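Local coordinates for sensor protein (Haloarcula marismortui ATCC 43049, PDB 3BWL) that probably acts as a sensor histidine kinase that passes phosphate from ATP to a histidine, and is present here as a PAS domain with indole-3-carbaldehyde in its pocket, at residues I30-A35 against I39-Q44; C47-Y52 against S99-E104; S55-L58 against E64-L67; V105-F110 against D116-I121. All blocks are in the same frame, centred on the assembly; numbering follows the deposited sequence. Where two conformers were deposited one is given.

Contact 1 (I30-A35 against I39-Q44); sequences IDVLDA and ICEVNQ. With I3A (1H-indole-3-carbaldehyde), chain F.
Val-32 and Glu-41 lie side by side and point the same way in the antiparallel hairpin that opens the PAS fold, strands 29-33 and 39-42, with CB of Val-32 3.9 Å from CB of Glu-41. A classic beta bulge interrupts the pairing here: Cys-40 and Glu-41 both face Val-32, whose carbonyl O takes a firm bond from Cys-40 N and a weak one from Glu-41 N. Val-32 N returns a bond to Glu-41 O. Beyond CB the Glu-41 chain runs extended to a salt bridge between OE1 and Arg-18 of the second subunit, where Leu-22 also packs on Val-32. Glu-41 has been seen to bind magnesium in a crystal structure of this protein, though no metal is bound to it in this chain.

The other face of the hairpin looks into the ligand pocket. Leu-33 and Ile-39 cross obliquely, CD2 of Leu-33 resting 3.7 Å from CG1 of Ile-39, while the other branch, CD1, comes 3.5 Å from the aldehyde O of the ligand. Asp-31 turns its CB to CG1 of Val-42 and its carboxylate to the ligand, OD2 lying 2.7 Å from the aldehyde O.

At the N-cap of helix 44-50, Asn-43 crosses Ile-30 at about a right angle. With CG held between the backbone N and the carbonyl carbon (chi1 75°), its amide swings back over Ile-30: ND2 meets CG1 and also bonds Phe-23 O, and OD1, which caps Phe-46 N, accepts Ile-30 N at 2.9 Å from above the carbonyl plane.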
loop_
_atom_site.group_PDB
_atom_site.type_symbol
_atom_site.label_atom_id
_atom_site.label_comp_id
_atom_site.label_asym_id
_atom_site.label_seq_id
_atom_site.Cartn_x
_atom_site.Cartn_y
_atom_site.Cartn_z
ATOM N N ILE A 30 1.838 -2.404 6.564
ATOM C CA ILE A 30 1.020 -3.419 5.910
ATOM C C ILE A 30 1.270 -4.805 6.529
ATOM O O ILE A 30 2.418 -5.204 6.730
ATOM C CB ILE A 30 1.380 -3.511 4.427
ATOM C CG1 ILE A 30 1.221 -2.143 3.758
ATOM C CG2 ILE A 30 0.471 -4.610 3.741
ATOM C CD1 ILE A 30 1.643 -2.138 2.229
ATOM N N ASP A 31 0.207 -5.536 6.845
ATOM C CA ASP A 31 0.373 -6.930 7.203
ATOM C C ASP A 31 -0.711 -7.713 6.480
ATOM O O ASP A 31 -1.768 -7.143 6.091
ATOM C CB ASP A 31 0.298 -7.156 8.725
ATOM C CG ASP A 31 -1.052 -6.762 9.322
ATOM O OD1 ASP A 31 -1.229 -5.587 9.726
ATOM O OD2 ASP A 31 -1.937 -7.668 9.449
ATOM N N VAL A 32 -0.409 -8.985 6.251
ATOM C CA VAL A 32 -1.331 -9.948 5.642
ATOM C C VAL A 32 -1.596 -11.047 6.668
ATOM O O VAL A 32 -0.632 -11.610 7.225
ATOM C CB VAL A 32 -0.731 -10.564 4.322
ATOM C CG1 VAL A 32 -1.728 -11.548 3.696
ATOM C CG2 VAL A 32 -0.429 -9.436 3.327
ATOM N N LEU A 33 -2.876 -11.339 6.904
ATOM C CA LEU A 33 -3.278 -12.340 7.917
ATOM C C LEU A 33 -4.008 -13.485 7.254
ATOM O O LEU A 33 -4.634 -13.318 6.202
ATOM C CB LEU A 33 -4.233 -11.742 8.973
ATOM C CG LEU A 33 -3.789 -10.471 9.689
ATOM C CD1 LEU A 33 -4.895 -10.119 10.699
ATOM C CD2 LEU A 33 -2.399 -10.697 10.361
ATOM N N ASP A 34 -3.927 -14.663 7.850
ATOM C CA ASP A 34 -4.850 -15.715 7.432
ATOM C C ASP A 34 -6.125 -15.634 8.276
ATOM O O ASP A 34 -6.243 -14.757 9.150
ATOM C CB ASP A 34 -4.191 -17.102 7.455
ATOM C CG ASP A 34 -3.922 -17.619 8.855
ATOM O OD1 ASP A 34 -4.502 -17.099 9.833
ATOM O OD2 ASP A 34 -3.154 -18.615 8.956
ATOM N N ALA A 35 -7.083 -16.530 8.027
ATOM C CA ALA A 35 -8.402 -16.397 8.688
ATOM C C ALA A 35 -8.348 -16.602 10.209
ATOM O O ALA A 35 -9.293 -16.253 10.930
ATOM C CB ALA A 35 -9.436 -17.353 8.033
ATOM N N ILE A 39 -0.042 -13.950 11.185
ATOM C CA ILE A 39 0.632 -12.981 10.317
ATOM C C ILE A 39 1.427 -13.743 9.268
ATOM O O ILE A 39 2.401 -14.474 9.598
ATOM C CB ILE A 39 1.572 -12.045 11.100
ATOM C CG1 ILE A 39 0.803 -11.160 12.107
ATOM C CG2 ILE A 39 2.337 -11.132 10.117
ATOM C CD1 ILE A 39 1.726 -10.530 13.190
ATOM N N CYS A 40 1.003 -13.600 8.007
ATOM C CA CYS A 40 1.595 -14.326 6.901
ATOM C C CYS A 40 2.685 -13.518 6.178
ATOM O O CYS A 40 3.659 -14.082 5.661
ATOM C CB CYS A 40 0.507 -14.683 5.896
ATOM S SG CYS A 40 -0.640 -15.899 6.528
ATOM N N GLU A 41 2.514 -12.199 6.112
ATOM C CA GLU A 41 3.474 -11.338 5.463
ATOM C C GLU A 41 3.330 -9.984 6.153
ATOM O O GLU A 41 2.230 -9.633 6.610
ATOM C CB GLU A 41 3.136 -11.149 3.982
ATOM C CG GLU A 41 4.222 -10.512 3.111
ATOM C CD GLU A 41 4.012 -10.779 1.625
ATOM O OE1 GLU A 41 2.880 -11.184 1.217
ATOM O OE2 GLU A 41 4.984 -10.601 0.864
ATOM N N VAL A 42 4.435 -9.238 6.163
ATOM C CA VAL A 42 4.500 -7.865 6.679
ATOM C C VAL A 42 5.466 -7.077 5.809
ATOM O O VAL A 42 6.422 -7.660 5.251
ATOM C CB VAL A 42 5.015 -7.766 8.149
ATOM C CG1 VAL A 42 3.959 -8.255 9.165
ATOM C CG2 VAL A 42 6.338 -8.535 8.348
ATOM N N ASN A 43 5.219 -5.775 5.650
ATOM C CA ASN A 43 6.189 -4.940 4.957
ATOM C C ASN A 43 7.235 -4.376 5.929
ATOM O O ASN A 43 7.131 -4.544 7.145
ATOM C CB ASN A 43 5.523 -3.832 4.101
ATOM C CG ASN A 43 4.966 -2.651 4.940
ATOM O OD1 ASN A 43 4.736 -2.754 6.160
ATOM N ND2 ASN A 43 4.739 -1.526 4.266
ATOM N N GLN A 44 8.283 -3.787 5.376
ATOM C CA GLN A 44 9.373 -3.271 6.216
ATOM C C GLN A 44 8.852 -2.171 7.138
ATOM O O GLN A 44 9.297 -2.073 8.292
ATOM C CB GLN A 44 10.576 -2.795 5.385
ATOM C CG GLN A 44 11.659 -2.091 6.247
ATOM C CD GLN A 44 12.457 -3.048 7.121
ATOM O OE1 GLN A 44 13.178 -3.910 6.618
ATOM N NE2 GLN A 44 12.352 -2.880 8.440
HETATM O O I3A F . -4.156 -6.720 10.696
HETATM C "C3'" I3A F . -3.878 -5.906 11.570
HETATM C C3 I3A F . -4.772 -5.755 12.770
HETATM C C2 I3A F . -4.408 -4.875 13.825
HETATM N N I3A F . -5.439 -5.041 14.719
HETATM C C8 I3A F . -6.354 -5.957 14.290
HETATM C C9 I3A F . -5.957 -6.462 13.056
HETATM C C4 I3A F . -6.748 -7.415 12.380
HETATM C C5 I3A F . -7.934 -7.893 12.997
HETATM C C6 I3A F . -8.317 -7.412 14.261
HETATM C C7 I3A F . -7.527 -6.434 14.898
#

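Contact 2 (C47-Y52 against S99-E104); sequences CAELGY and STMSVE
A small, buried apolar contact joins the C-terminal end of helix 44-50 to the start of strand 100-112 in the PAS fold, through the methyl group of a single side chain, Met-101, present here as selenomethionine. No hydrogen bond crosses between the two segments. Met-101 reaches from the strand toward the helix: the chain is extended through its first two torsions and then bends at chi3 (-46°), which sets CE against the last helical turn. There the methyl touches two residues in succession, Glu-49 and Leu-50. It lies 3.6 Å from CD2 of Leu-50, whose side chain crosses that of Met-101 at about a right angle.

The helix stops directly beside this contact in a Schellman motif. Tyr-52 N bonds to Cys-47 O at 2.9 Å and Gly-51 N to Ala-48 O at 3.2 Å, with Gly-51 as the C-prime residue at positive phi. Met-29 of strand 29-33 packs on Glu-49, Leu-50 and Met-101 alike, so the helix end and two strands of the sheet share one apolar junction. The carboxylate of Glu-49 takes no part in it: OE2 forms a salt bridge with Arg-86 of the second subunit. Within the junction, the selenomethionine methyl approaches Glu-49 by way of its main chain as well as its side chain, CE of Met-101 standing 3.6 Å from O and 3.9 Å from CB.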
loop_
_atom_site.group_PDB
_atom_site.type_symbol
_atom_site.label_atom_id
_atom_site.label_comp_id
_atom_site.label_asym_id
_atom_site.label_seq_id
_atom_site.Cartn_x
_atom_site.Cartn_y
_atom_site.Cartn_z
ATOM N N CYS A 47 7.535 -3.605 10.439
ATOM C CA CYS A 47 8.640 -4.040 11.305
ATOM C C CYS A 47 9.378 -2.832 11.915
ATOM O O CYS A 47 9.641 -2.779 13.154
ATOM C CB CYS A 47 9.602 -4.913 10.490
ATOM S SG CYS A 47 8.841 -6.426 9.963
ATOM N N ALA A 48 9.719 -1.875 11.054
ATOM C CA ALA A 48 10.425 -0.677 11.483
ATOM C C ALA A 48 9.633 0.136 12.508
ATOM O O ALA A 48 10.180 0.519 13.532
ATOM C CB ALA A 48 10.758 0.191 10.305
ATOM N N GLU A 49 8.366 0.397 12.221
ATOM C CA GLU A 49 7.506 1.212 13.114
ATOM C C GLU A 49 7.378 0.544 14.493
ATOM O O GLU A 49 7.417 1.233 15.509
ATOM C CB GLU A 49 6.129 1.426 12.500
ATOM C CG GLU A 49 6.130 2.396 11.243
ATOM C CD GLU A 49 5.992 3.873 11.598
ATOM O OE1 GLU A 49 6.501 4.309 12.656
ATOM O OE2 GLU A 49 5.325 4.599 10.822
ATOM N N LEU A 50 7.289 -0.780 14.532
ATOM C CA LEU A 50 7.134 -1.500 15.822
ATOM C C LEU A 50 8.445 -1.917 16.479
ATOM O O LEU A 50 8.438 -2.342 17.620
ATOM C CB LEU A 50 6.187 -2.699 15.653
ATOM C CG LEU A 50 4.761 -2.282 15.250
ATOM C CD1 LEU A 50 3.861 -3.507 15.330
ATOM C CD2 LEU A 50 4.212 -1.170 16.135
ATOM N N GLY A 51 9.557 -1.758 15.764
ATOM C CA GLY A 51 10.914 -2.109 16.263
ATOM C C GLY A 51 11.273 -3.587 16.249
ATOM O O GLY A 51 12.162 -4.032 16.988
ATOM N N TYR A 52 10.577 -4.371 15.439
ATOM C CA TYR A 52 10.842 -5.817 15.357
ATOM C C TYR A 52 11.506 -6.195 14.051
ATOM O O TYR A 52 11.326 -5.507 13.048
ATOM C CB TYR A 52 9.526 -6.585 15.416
ATOM C CG TYR A 52 8.923 -6.620 16.785
ATOM C CD1 TYR A 52 9.461 -7.450 17.758
ATOM C CD2 TYR A 52 7.838 -5.801 17.111
ATOM C CE1 TYR A 52 8.943 -7.498 18.994
ATOM C CE2 TYR A 52 7.295 -5.841 18.386
ATOM C CZ TYR A 52 7.869 -6.699 19.308
ATOM O OH TYR A 52 7.411 -6.784 20.578
ATOM N N SER A 99 6.497 1.059 24.196
ATOM C CA SER A 99 5.692 2.238 23.846
ATOM C C SER A 99 4.484 1.783 23.015
ATOM O O SER A 99 4.446 0.638 22.498
ATOM C CB SER A 99 6.549 3.257 23.083
ATOM O OG SER A 99 6.978 2.734 21.832
ATOM N N THR A 100 3.495 2.665 22.870
ATOM C CA THR A 100 2.313 2.245 22.108
ATOM C C THR A 100 2.045 3.205 20.965
ATOM O O THR A 100 2.434 4.369 21.009
ATOM C CB THR A 100 1.070 2.098 22.987
ATOM O OG1 THR A 100 0.739 3.366 23.580
ATOM C CG2 THR A 100 1.343 1.041 24.100
HETATM N N MSE A 101 1.321 2.702 19.979
HETATM C CA MSE A 101 1.033 3.457 18.788
HETATM C C MSE A 101 -0.456 3.309 18.476
HETATM O O MSE A 101 -0.864 2.231 18.133
HETATM C CB MSE A 101 1.839 2.881 17.620
HETATM C CG MSE A 101 1.587 3.672 16.353
HETATM SE SE MSE A 101 2.398 2.695 14.848
HETATM C CE MSE A 101 3.966 2.362 15.643
ATOM N N SER A 102 -1.239 4.373 18.589
ATOM C CA SER A 102 -2.637 4.315 18.165
ATOM C C SER A 102 -2.716 4.306 16.653
ATOM O O SER A 102 -2.043 5.079 15.991
ATOM C CB SER A 102 -3.442 5.499 18.709
ATOM O OG SER A 102 -3.705 5.298 20.077
ATOM N N VAL A 103 -3.549 3.403 16.109
ATOM C CA VAL A 103 -3.664 3.294 14.662
ATOM C C VAL A 103 -5.108 3.181 14.249
ATOM O O VAL A 103 -5.974 2.768 15.046
ATOM C CB VAL A 103 -2.909 2.046 14.101
ATOM C CG1 VAL A 103 -1.404 2.197 14.336
ATOM C CG2 VAL A 103 -3.420 0.738 14.799
ATOM N N GLU A 104 -5.365 3.591 13.024
ATOM C CA GLU A 104 -6.584 3.175 12.355
ATOM C C GLU A 104 -6.206 2.135 11.326
ATOM O O GLU A 104 -5.401 2.419 10.398
ATOM C CB GLU A 104 -7.310 4.334 11.681
ATOM C CG GLU A 104 -8.590 3.865 10.976
ATOM C CD GLU A 104 -9.293 4.977 10.237
ATOM O OE1 GLU A 104 -8.727 5.496 9.243
ATOM O OE2 GLU A 104 -10.430 5.324 10.623
#

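Contact 3 (S55-L58 against E64-L67); sequences SEVL and EFDL. With I3A (1H-indole-3-carbaldehyde), chain F.
Phe-65 meets Val-57 and Glu-56 through the far end of its ring, CZ, and so joins two parts of the long connection between helix 44-50 and helix 71-79 of the PAS domain. The apolar part of the contact is light. CG2 of Val-57, the branch beside the backbone N, lies 4.1 Å from CZ, and the CA of Val-57 is equally near but oblique to the ring. Glu-56 O lies near the ring plane at the edge, 4.0 Å from CZ. The first torsion of Phe-65, with CG anti to the carbonyl carbon (chi1 -64°), sends the ring out toward residues 55-58. It also packs on Ile-39 of strand 39-42 and stands edge-to-face with Tyr-52, and both of these residues touch Val-57 as well.

Polar bonds lead outward, and none crosses between the two segments. Glu-56 O accepts a hydrogen bond from Arg-60 NE. The side chain of Glu-56 leads away from the ring, bonding Asp-53 N and forming a salt bridge with Arg-96.

The next residue, Asp-66, belongs to the ligand pocket. Its OD2 accepts the indole N-H of the bound aldehyde at 2.7 Å, nearly straight at 164°. The other oxygen, OD1, takes the backbone N-H groups of Met-68 and Leu-92, bonds that would help hold the rotation of the carboxylate. The chemistry thus divides between neighbours: Phe-65 packs among apolar side chains of the loop and of strand 39-42, while Asp-66 is consistent with an acceptor positioned for the indole N-H.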
loop_
_atom_site.group_PDB
_atom_site.type_symbol
_atom_site.label_atom_id
_atom_site.label_comp_id
_atom_site.label_asym_id
_atom_site.label_seq_id
_atom_site.Cartn_x
_atom_site.Cartn_y
_atom_site.Cartn_z
ATOM N N SER A 55 11.536 -11.702 11.398
ATOM C CA SER A 55 11.582 -13.033 12.006
ATOM C C SER A 55 10.872 -13.109 13.369
ATOM O O SER A 55 10.490 -14.213 13.804
ATOM C CB SER A 55 13.030 -13.540 12.120
ATOM O OG SER A 55 13.751 -12.815 13.110
ATOM N N GLU A 56 10.690 -11.954 14.020
ATOM C CA GLU A 56 10.021 -11.844 15.335
ATOM C C GLU A 56 8.504 -11.629 15.192
ATOM O O GLU A 56 7.787 -11.568 16.185
ATOM C CB GLU A 56 10.595 -10.654 16.146
ATOM C CG GLU A 56 12.090 -10.744 16.541
ATOM C CD GLU A 56 12.615 -9.512 17.319
ATOM O OE1 GLU A 56 12.721 -8.389 16.751
ATOM O OE2 GLU A 56 12.971 -9.684 18.513
ATOM N N VAL A 57 8.025 -11.491 13.960
ATOM C CA VAL A 57 6.635 -11.147 13.690
ATOM C C VAL A 57 5.932 -12.231 12.875
ATOM O O VAL A 57 4.831 -12.596 13.195
ATOM C CB VAL A 57 6.560 -9.787 12.913
ATOM C CG1 VAL A 57 5.107 -9.433 12.536
ATOM C CG2 VAL A 57 7.144 -8.664 13.762
ATOM N N LEU A 58 6.555 -12.704 11.795
ATOM C CA LEU A 58 5.936 -13.726 10.955
ATOM C C LEU A 58 5.568 -14.969 11.768
ATOM O O LEU A 58 6.386 -15.498 12.545
ATOM C CB LEU A 58 6.859 -14.117 9.778
ATOM C CG LEU A 58 7.090 -13.078 8.664
ATOM C CD1 LEU A 58 7.937 -13.631 7.524
ATOM C CD2 LEU A 58 5.759 -12.580 8.118
ATOM N N GLU A 64 -1.172 -10.533 19.479
ATOM C CA GLU A 64 0.041 -10.417 20.309
ATOM C C GLU A 64 0.615 -9.004 20.249
ATOM O O GLU A 64 1.392 -8.603 21.142
ATOM C CB GLU A 64 1.127 -11.432 19.902
ATOM C CG GLU A 64 0.674 -12.870 20.006
ATOM C CD GLU A 64 1.778 -13.863 19.650
ATOM O OE1 GLU A 64 2.826 -13.860 20.337
ATOM O OE2 GLU A 64 1.591 -14.655 18.699
ATOM N N PHE A 65 0.228 -8.255 19.205
ATOM C CA PHE A 65 0.756 -6.915 18.937
ATOM C C PHE A 65 -0.256 -5.791 19.189
ATOM O O PHE A 65 0.150 -4.691 19.379
ATOM C CB PHE A 65 1.211 -6.817 17.463
ATOM C CG PHE A 65 2.335 -7.738 17.159
ATOM C CD1 PHE A 65 3.634 -7.393 17.505
ATOM C CD2 PHE A 65 2.076 -8.999 16.623
ATOM C CE1 PHE A 65 4.681 -8.249 17.270
ATOM C CE2 PHE A 65 3.104 -9.883 16.408
ATOM C CZ PHE A 65 4.417 -9.507 16.712
ATOM N N ASP A 66 -1.558 -6.082 19.071
ATOM C CA ASP A 66 -2.597 -5.073 19.254
ATOM C C ASP A 66 -3.199 -5.207 20.642
ATOM O O ASP A 66 -3.852 -6.217 20.951
ATOM C CB ASP A 66 -3.703 -5.258 18.209
ATOM C CG ASP A 66 -4.607 -4.043 18.134
ATOM O OD1 ASP A 66 -4.740 -3.316 19.169
ATOM O OD2 ASP A 66 -5.184 -3.794 17.048
ATOM N N LEU A 67 -2.868 -4.255 21.503
ATOM C CA LEU A 67 -3.373 -4.198 22.885
ATOM C C LEU A 67 -4.872 -4.012 23.047
ATOM O O LEU A 67 -5.392 -4.169 24.174
ATOM C CB LEU A 67 -2.684 -3.052 23.614
ATOM C CG LEU A 67 -1.167 -3.156 23.816
ATOM C CD1 LEU A 67 -0.614 -1.803 24.298
ATOM C CD2 LEU A 67 -0.754 -4.267 24.770
HETATM O O I3A F . -4.156 -6.720 10.696
HETATM C "C3'" I3A F . -3.878 -5.906 11.570
HETATM C C3 I3A F . -4.772 -5.755 12.770
HETATM C C2 I3A F . -4.408 -4.875 13.825
HETATM N N I3A F . -5.439 -5.041 14.719
HETATM C C8 I3A F . -6.354 -5.957 14.290
HETATM C C9 I3A F . -5.957 -6.462 13.056
HETATM C C4 I3A F . -6.748 -7.415 12.380
HETATM C C5 I3A F . -7.934 -7.893 12.997
HETATM C C6 I3A F . -8.317 -7.412 14.261
HETATM C C7 I3A F . -7.527 -6.434 14.898
#

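Contact 4 (V105-F110 against D116-I121); sequences VHLLRF and DRFLAI. With I3A (1H-indole-3-carbaldehyde), chain F.
Arg-109 and Asp-116 form a salt bridge across the antiparallel hairpin of strands 100-112 and 115-124, part of the PAS sheet, in the conformer described, one of two modelled for Arg-109. Followed outward, this Arg-109 runs along Phe-118: CB meets CE1 at 3.6 Å, and CG sits over one ring face in a CH-pi contact, offset toward the rim. CD approaches CZ of Phe-118. The chain then bends at chi3 (-142°), bringing the guanidinium beside the carboxylate, their planes 10° apart. NE binds Asp-116 OD1 at 2.8 Å and NH2 binds OD2, each on the syn lone pair, while Phe-118 CZ lies over the centre of one guanidinium face. NH1 donates a hydrogen bond to Phe-81 O.

Regular backbone bonds join His-106 to Ile-121, Leu-108 to Leu-119 and Phe-110 to Arg-117. One face carries Phe-110 against Leu-119, CE2 to CB 3.7 Å, and His-106, whose ND1 bonds Asp-28 of the second subunit. On the face with Arg-109, Leu-107 CD1 packs on CB of Phe-118 and Ala-120, and in the pocket Val-105 CG2 reaches ligand C2 at 3.8 Å.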
loop_
_atom_site.group_PDB
_atom_site.type_symbol
_atom_site.label_atom_id
_atom_site.label_comp_id
_atom_site.label_asym_id
_atom_site.label_seq_id
_atom_site.Cartn_x
_atom_site.Cartn_y
_atom_site.Cartn_z
ATOM N N VAL A 105 -6.805 0.950 11.480
ATOM C CA VAL A 105 -6.560 -0.162 10.578
ATOM C C VAL A 105 -7.624 -0.160 9.505
ATOM O O VAL A 105 -8.832 -0.036 9.817
ATOM C CB VAL A 105 -6.670 -1.540 11.327
ATOM C CG1 VAL A 105 -6.326 -2.652 10.399
ATOM C CG2 VAL A 105 -5.735 -1.585 12.515
ATOM N N HIS A 106 -7.202 -0.204 8.244
ATOM C CA HIS A 106 -8.168 -0.437 7.148
ATOM C C HIS A 106 -7.955 -1.885 6.708
ATOM O O HIS A 106 -6.915 -2.221 6.141
ATOM C CB HIS A 106 -7.933 0.562 5.971
ATOM C CG HIS A 106 -9.097 0.705 5.045
ATOM N ND1 HIS A 106 -9.120 1.628 4.020
ATOM C CD2 HIS A 106 -10.288 0.050 4.987
ATOM C CE1 HIS A 106 -10.274 1.540 3.369
ATOM N NE2 HIS A 106 -11.008 0.601 3.945
ATOM N N LEU A 107 -8.966 -2.742 6.988
ATOM C CA LEU A 107 -8.813 -4.147 6.790
ATOM C C LEU A 107 -9.690 -4.645 5.633
ATOM O O LEU A 107 -10.858 -4.247 5.505
ATOM C CB LEU A 107 -9.208 -4.865 8.084
ATOM C CG LEU A 107 -9.092 -6.389 8.175
ATOM C CD1 LEU A 107 -7.628 -6.774 8.118
ATOM C CD2 LEU A 107 -9.638 -6.861 9.511
ATOM N N LEU A 108 -9.119 -5.538 4.828
ATOM C CA LEU A 108 -9.792 -6.101 3.653
ATOM C C LEU A 108 -9.744 -7.614 3.710
ATOM O O LEU A 108 -8.688 -8.163 3.982
ATOM C CB LEU A 108 -9.020 -5.659 2.383
ATOM C CG LEU A 108 -9.405 -6.343 1.064
ATOM C CD1 LEU A 108 -10.879 -6.044 0.621
ATOM C CD2 LEU A 108 -8.440 -5.985 -0.053
ATOM N N ARG A 109 -10.864 -8.308 3.450
ATOM C CA ARG A 109 -10.815 -9.755 3.253
ATOM C C ARG A 109 -10.802 -9.943 1.741
ATOM O O ARG A 109 -11.613 -9.320 1.040
ATOM C CB ARG A 109 -12.071 -10.459 3.835
ATOM C CG ARG A 109 -12.022 -11.988 3.617
ATOM C CD ARG A 109 -13.093 -12.761 4.421
ATOM N NE ARG A 109 -12.525 -14.020 4.902
ATOM C CZ ARG A 109 -12.893 -14.672 6.006
ATOM N NH1 ARG A 109 -13.886 -14.232 6.771
ATOM N NH2 ARG A 109 -12.259 -15.785 6.335
ATOM N N PHE A 110 -9.888 -10.766 1.231
ATOM C CA PHE A 110 -9.826 -10.971 -0.234
ATOM C C PHE A 110 -9.127 -12.251 -0.585
ATOM O O PHE A 110 -8.550 -12.921 0.283
ATOM C CB PHE A 110 -9.191 -9.772 -0.947
ATOM C CG PHE A 110 -7.665 -9.704 -0.861
ATOM C CD1 PHE A 110 -6.922 -9.424 -2.004
ATOM C CD2 PHE A 110 -6.986 -9.900 0.338
ATOM C CE1 PHE A 110 -5.530 -9.308 -1.929
ATOM C CE2 PHE A 110 -5.592 -9.796 0.411
ATOM C CZ PHE A 110 -4.884 -9.499 -0.722
ATOM N N ASP A 116 -7.518 -17.558 1.233
ATOM C CA ASP A 116 -8.411 -16.675 1.972
ATOM C C ASP A 116 -7.502 -15.827 2.863
ATOM O O ASP A 116 -6.893 -16.335 3.805
ATOM C CB ASP A 116 -9.416 -17.507 2.803
ATOM C CG ASP A 116 -10.389 -16.639 3.633
ATOM O OD1 ASP A 116 -10.753 -15.495 3.245
ATOM O OD2 ASP A 116 -10.811 -17.132 4.704
ATOM N N ARG A 117 -7.380 -14.541 2.552
ATOM C CA ARG A 117 -6.435 -13.684 3.313
ATOM C C ARG A 117 -7.063 -12.364 3.721
ATOM O O ARG A 117 -8.078 -11.961 3.166
ATOM C CB ARG A 117 -5.165 -13.393 2.490
ATOM C CG ARG A 117 -4.284 -14.644 2.251
ATOM C CD ARG A 117 -3.674 -15.122 3.568
ATOM N NE ARG A 117 -2.796 -16.275 3.402
ATOM C CZ ARG A 117 -3.178 -17.533 3.599
ATOM N NH1 ARG A 117 -4.436 -17.822 3.923
ATOM N NH2 ARG A 117 -2.301 -18.522 3.450
ATOM N N PHE A 118 -6.431 -11.692 4.683
ATOM C CA PHE A 118 -6.804 -10.336 5.047
ATOM C C PHE A 118 -5.580 -9.427 4.835
ATOM O O PHE A 118 -4.464 -9.788 5.201
ATOM C CB PHE A 118 -7.200 -10.242 6.525
ATOM C CG PHE A 118 -8.494 -10.938 6.837
ATOM C CD1 PHE A 118 -9.660 -10.197 6.941
ATOM C CD2 PHE A 118 -8.547 -12.329 6.980
ATOM C CE1 PHE A 118 -10.886 -10.821 7.204
ATOM C CE2 PHE A 118 -9.800 -12.994 7.251
ATOM C CZ PHE A 118 -10.944 -12.219 7.364
ATOM N N LEU A 119 -5.826 -8.250 4.288
ATOM C CA LEU A 119 -4.781 -7.256 4.051
ATOM C C LEU A 119 -5.144 -6.069 4.919
ATOM O O LEU A 119 -6.255 -5.517 4.807
ATOM C CB LEU A 119 -4.795 -6.865 2.577
ATOM C CG LEU A 119 -3.836 -5.787 2.079
ATOM C CD1 LEU A 119 -2.363 -6.038 2.454
ATOM C CD2 LEU A 119 -4.043 -5.618 0.527
ATOM N N ALA A 120 -4.206 -5.673 5.779
ATOM C CA ALA A 120 -4.411 -4.606 6.762
ATOM C C ALA A 120 -3.420 -3.484 6.532
ATOM O O ALA A 120 -2.233 -3.697 6.507
ATOM C CB ALA A 120 -4.276 -5.140 8.180
ATOM N N ILE A 121 -3.948 -2.297 6.307
ATOM C CA ILE A 121 -3.129 -1.097 6.204
ATOM C C ILE A 121 -3.368 -0.273 7.489
ATOM O O ILE A 121 -4.484 0.215 7.750
ATOM C CB ILE A 121 -3.479 -0.260 4.913
ATOM C CG1 ILE A 121 -3.604 -1.153 3.658
ATOM C CG2 ILE A 121 -2.495 0.877 4.733
ATOM C CD1 ILE A 121 -2.404 -2.009 3.299
HETATM O O I3A F . -4.156 -6.720 10.696
HETATM C "C3'" I3A F . -3.878 -5.906 11.570
HETATM C C3 I3A F . -4.772 -5.755 12.770
HETATM C C2 I3A F . -4.408 -4.875 13.825
HETATM N N I3A F . -5.439 -5.041 14.719
HETATM C C8 I3A F . -6.354 -5.957 14.290
HETATM C C9 I3A F . -5.957 -6.462 13.056
HETATM C C4 I3A F . -6.748 -7.415 12.380
HETATM C C5 I3A F . -7.934 -7.893 12.997
HETATM C C6 I3A F . -8.317 -7.412 14.261
HETATM C C7 I3A F . -7.527 -6.434 14.898
HETATM O O HOH W 1 -11.224 -14.451 1.080
#

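From the N terminus, contact 1 closes first, a short hairpin turn between strands 29-33 and 39-42. Helix 44-50 follows directly and opens contact 2, which closes only at strand 100-112 after 46 intervening residues. Contact 3 is nested inside that long loop, gathering residues 55-58 and 64-67. Contact 4 opens where contact 2 ends, further along the same strand, and closes the last hairpin; none of the loops cross. Strands 29-33 and 115-124 are sheet neighbours, so contacts 1 and 4 join side by side, Leu-33 with Phe-118 and Asp-31 with Ala-120. Contact 3 packs on contact 1 through Ile-39. Contacts 1, 3 and 4 all reach the bound indole.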